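Local atomic coordinates of aldehyde dehydrogenase (Bartonella henselae, PDB entry 3I44), a protein that probably oxidises aldehydes to carboxylic acids with a nicotinamide adenine dinucleotide (NAD or NADP) as the electron acceptor, as other aldehyde dehydrogenases do. Residues I162-I168 and L241-T247; S299-C303 and E403-P407. The protein carries 1 engineered substitution. All coordinates share one frame; numbering follows the deposited sequence.

Interaction 1 (I162-I168 and L241-T247). Engineered in segment 241-247: E242 (natural residue Gly).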
# COMPACT_ATOMS: atom_id res chain seq x y z
N ILE A 162 -9.11 -4.90 9.43
CA ILE A 162 -7.75 -5.38 9.11
C ILE A 162 -7.14 -6.12 10.32
O ILE A 162 -6.38 -7.08 10.15
CB ILE A 162 -6.83 -4.26 8.54
CG1 ILE A 162 -5.65 -4.89 7.77
CG2 ILE A 162 -6.34 -3.31 9.64
CD1 ILE A 162 -4.85 -3.92 6.80
N GLY A 163 -7.51 -5.70 11.53
CA GLY A 163 -7.02 -6.33 12.76
C GLY A 163 -6.59 -5.34 13.82
O GLY A 163 -7.21 -4.29 14.00
N VAL A 164 -5.52 -5.69 14.55
CA VAL A 164 -4.98 -4.86 15.59
C VAL A 164 -3.97 -3.96 14.91
O VAL A 164 -3.15 -4.44 14.18
CB VAL A 164 -4.32 -5.68 16.73
CG1 VAL A 164 -3.96 -4.77 17.88
CG2 VAL A 164 -5.23 -6.81 17.25
N VAL A 165 -4.05 -2.65 15.15
CA VAL A 165 -3.26 -1.69 14.42
C VAL A 165 -2.44 -0.80 15.31
O VAL A 165 -2.79 -0.52 16.47
CB VAL A 165 -4.15 -0.86 13.47
CG1 VAL A 165 -4.96 -1.83 12.59
CG2 VAL A 165 -5.12 0.05 14.27
N GLY A 166 -1.33 -0.34 14.73
CA GLY A 166 -0.44 0.64 15.37
C GLY A 166 -0.60 2.02 14.79
O GLY A 166 -0.58 2.20 13.56
N LEU A 167 -0.76 3.00 15.67
CA LEU A 167 -1.02 4.39 15.29
C LEU A 167 0.06 5.27 15.88
O LEU A 167 0.29 5.23 17.08
CB LEU A 167 -2.40 4.84 15.78
CG LEU A 167 -3.61 3.95 15.45
CD1 LEU A 167 -4.92 4.59 15.91
CD2 LEU A 167 -3.66 3.67 13.91
N ILE A 168 0.71 6.09 15.05
CA ILE A 168 1.80 6.95 15.52
C ILE A 168 1.60 8.35 15.00
O ILE A 168 1.44 8.55 13.79
CB ILE A 168 3.19 6.43 15.08
CG1 ILE A 168 3.48 5.07 15.69
CG2 ILE A 168 4.32 7.46 15.44
CD1 ILE A 168 4.73 4.37 15.11
N LEU A 241 0.60 -6.91 15.09
CA LEU A 241 -0.09 -5.78 14.44
C LEU A 241 -0.18 -6.04 12.96
O LEU A 241 0.78 -6.50 12.33
CB LEU A 241 0.60 -4.45 14.71
CG LEU A 241 0.74 -4.03 16.18
CD1 LEU A 241 1.48 -2.62 16.25
CD2 LEU A 241 -0.60 -4.02 16.89
N GLU A 242 -1.32 -5.76 12.37
CA GLU A 242 -1.47 -6.03 10.95
C GLU A 242 -1.31 -4.76 10.08
O GLU A 242 -1.17 -4.83 8.85
CB GLU A 242 -2.73 -6.84 10.72
CG GLU A 242 -2.37 -8.34 10.22
CD GLU A 242 -2.45 -8.35 8.73
OE1 GLU A 242 -1.42 -8.16 8.00
OE2 GLU A 242 -3.64 -8.42 8.30
N MET A 243 -1.23 -3.61 10.73
CA MET A 243 -1.10 -2.34 10.03
C MET A 243 -0.48 -1.30 10.90
O MET A 243 -0.70 -1.29 12.10
CB MET A 243 -2.49 -1.86 9.61
CG MET A 243 -2.55 -0.41 9.18
SD MET A 243 -4.15 -0.09 8.60
CE MET A 243 -4.03 1.68 8.14
N ILE A 244 0.28 -0.40 10.27
CA ILE A 244 0.80 0.78 10.93
C ILE A 244 0.35 2.01 10.15
O ILE A 244 0.61 2.09 8.94
CB ILE A 244 2.33 0.83 10.95
CG1 ILE A 244 2.85 -0.26 11.86
CG2 ILE A 244 2.81 2.19 11.54
CD1 ILE A 244 2.53 -0.05 13.30
N SER A 245 -0.31 2.94 10.87
CA SER A 245 -0.64 4.26 10.34
C SER A 245 0.29 5.28 10.97
O SER A 245 0.25 5.49 12.17
CB SER A 245 -2.10 4.63 10.60
OG SER A 245 -2.37 5.85 9.94
N PHE A 246 1.11 5.93 10.15
CA PHE A 246 2.13 6.83 10.64
C PHE A 246 2.07 8.21 9.97
O PHE A 246 1.97 8.31 8.77
CB PHE A 246 3.53 6.21 10.44
CG PHE A 246 4.67 7.15 10.74
CD1 PHE A 246 5.23 7.19 12.00
CD2 PHE A 246 5.18 7.97 9.76
CE1 PHE A 246 6.28 8.06 12.27
CE2 PHE A 246 6.22 8.82 10.01
CZ PHE A 246 6.76 8.89 11.28
N THR A 247 2.09 9.24 10.79
CA THR A 247 2.21 10.62 10.31
C THR A 247 3.47 11.21 10.95
O THR A 247 3.66 11.12 12.16
CB THR A 247 0.99 11.44 10.74
OG1 THR A 247 -0.18 10.86 10.14
CG2 THR A 247 1.12 12.90 10.32
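A chi1 of -63° turns CG1 of I168 away from its carbonyl carbon and sets CG2 opposite the backbone N, where this methyl meets the F246 ring obliquely, 3.6 Å from F246 CD1. I244 bends twice the same way (chi1 and chi2 both -68°), which folds its CD1 back over the neighbouring strand to 3.7 Å from G166 CA. L241 CD1 also reaches this glycine, lying 3.9 Å from G166 CA, so two methyls rest on backbone that bears no side chain. I256 of helix 250-261 packs on I168, I244 and F246 together. The strands 164-168 and 243-247 run parallel, and G166 is held to the latter by both its backbone polar atoms: its N donates to M243 O (2.9 Å) and its O accepts from S245 N (2.8 Å). I168 continues the ladder, with N bound to S245 O and O to T247 N, while M243 N is buried with no partner in the model. Strand order 221-223, 191-195, 156-168, 243-247, 266-270 is that of a Rossmann-type sheet, consistent with the nucleotide-binding domain of the family, and 162-168 lies on its central strand. On the face of V165, L167, M243 and S245, V165 CG1 lies alongside M243 CB (3.9 Å), and I162 CG2 sits across the M243 sulfur, 4.0 Å from SD. The hydroxyls of S245 and T247 both bond K181. At the start of the pairing the engineered E242 gives its N to V164 O, and its carboxylate forms salt bridges with R476 and R451 of the second subunit.

Interaction 2 (S299-C303 and E403-P407)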
# COMPACT_ATOMS: atom_id res chain seq x y z
N SER A 299 3.16 28.75 12.57
CA SER A 299 4.59 29.03 12.50
C SER A 299 5.28 28.16 11.45
O SER A 299 6.46 27.81 11.59
CB SER A 299 5.24 28.88 13.87
OG SER A 299 4.50 29.63 14.84
N GLY A 300 4.55 27.85 10.38
CA GLY A 300 5.08 27.08 9.27
C GLY A 300 5.13 25.59 9.50
O GLY A 300 5.70 24.84 8.67
N GLN A 301 4.53 25.13 10.60
CA GLN A 301 4.69 23.72 11.03
C GLN A 301 3.51 22.90 10.51
O GLN A 301 2.71 22.38 11.29
CB GLN A 301 4.77 23.63 12.56
CG GLN A 301 5.92 24.49 13.11
CD GLN A 301 5.98 24.59 14.60
OE1 GLN A 301 6.99 24.22 15.19
NE2 GLN A 301 4.90 25.13 15.23
N SER A 302 3.36 22.92 9.19
CA SER A 302 2.31 22.24 8.51
C SER A 302 2.94 21.53 7.34
O SER A 302 3.62 22.14 6.51
CB SER A 302 1.22 23.22 8.05
OG SER A 302 0.53 23.73 9.17
N CYS A 303 2.71 20.22 7.25
CA CYS A 303 3.36 19.44 6.22
C CYS A 303 3.00 19.91 4.80
O CYS A 303 3.82 19.80 3.90
CB CYS A 303 3.07 17.95 6.45
SG CYS A 303 3.55 17.39 8.15
N GLU A 403 12.41 20.61 3.76
CA GLU A 403 11.26 21.08 4.50
C GLU A 403 11.80 21.79 5.73
O GLU A 403 12.50 21.18 6.49
CB GLU A 403 10.36 19.93 4.90
CG GLU A 403 9.09 20.40 5.57
CD GLU A 403 8.14 19.27 5.88
OE1 GLU A 403 8.62 18.21 6.33
OE2 GLU A 403 6.92 19.45 5.68
N ILE A 404 11.42 23.05 5.95
CA ILE A 404 11.98 23.87 7.02
C ILE A 404 11.15 23.79 8.29
O ILE A 404 11.70 23.74 9.39
CB ILE A 404 12.13 25.33 6.58
CG1 ILE A 404 13.05 25.42 5.35
CG2 ILE A 404 12.62 26.24 7.76
CD1 ILE A 404 13.00 26.79 4.61
N PHE A 405 9.81 23.76 8.16
CA PHE A 405 8.93 23.68 9.33
C PHE A 405 9.07 24.88 10.29
O PHE A 405 8.93 24.74 11.49
CB PHE A 405 9.13 22.33 10.08
CG PHE A 405 7.90 21.44 10.03
CD1 PHE A 405 7.29 21.04 11.19
CD2 PHE A 405 7.36 21.05 8.82
CE1 PHE A 405 6.14 20.22 11.15
CE2 PHE A 405 6.22 20.24 8.77
CZ PHE A 405 5.61 19.83 9.94
N GLY A 406 9.35 26.05 9.73
CA GLY A 406 9.34 27.30 10.47
C GLY A 406 8.72 28.35 9.56
O GLY A 406 8.41 28.04 8.39
N PRO A 407 8.55 29.60 10.05
CA PRO A 407 7.91 30.64 9.26
C PRO A 407 8.84 31.25 8.26
O PRO A 407 9.25 32.40 8.41
CB PRO A 407 7.47 31.63 10.32
CG PRO A 407 8.56 31.52 11.36
CD PRO A 407 8.77 30.04 11.45
O HOH W 1 7.49 24.26 6.44
O HOH W 2 9.28 23.30 13.76
O HOH W 3 6.17 21.93 5.37
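Segment 299-303 carries the SGQSC sequence that in aldehyde dehydrogenases ends in the cysteine nucleophile, and 403-407 the EIFGP sequence whose glutamate binds the cofactor in relatives; the contact thus probably belongs to the active-site region. Its centre is the F405 ring. Q301, at the middle of an inverse gamma turn, sets its CA over one ring face, 3.9 Å from the F405 ring centroid and 17° off the normal, a CH-pi contact. With chi1 -57°, Q301 CG stands anti to the carbonyl carbon, 3.4 Å from F405 O. S302 N lies above the same face, toward the rim. In the conformer given of the two deposited for C303, SG meets the ring edge, 3.7 Å from F405 CZ. Water carries the polar links. One molecule donates to G300 O and accepts from F405 N, each at 2.9 Å; another donates to Q301 OE1 (2.9 Å) and F405 O (2.7 Å). E403 OE2 bonds the backbone N of G273. Beyond the ring, G300 CA approaches G406 O at 3.6 Å in a nearly straight CA-H...O contact. With no direct hydrogen bond between the segments, their juxtaposition rests on the aromatic surface of F405, close backbone packing and bridging water.

How the interactions relate
From the N terminus, strand 156-168 leads through helices 174-188, 202-213 and 228-237, with strands 191-195 and 221-223 among them, to strand 243-247, where interaction 1 closes this excursion. Interaction 2 opens only afterwards: the chain leaves helix 287-296, passes 299-303 and returns at 403-407 about a hundred residues later. The two contacts are therefore in series, neither crossing nor nesting, with centres about 26 Å apart. Interaction 1 joins neighbouring strands of one sheet; interaction 2 joins the loops leading into strands 308-312 and 408-414, neighbours in another. N172 and W173, just beyond strand 156-168, hydrogen-bond Q301 and S302, linking the two regions.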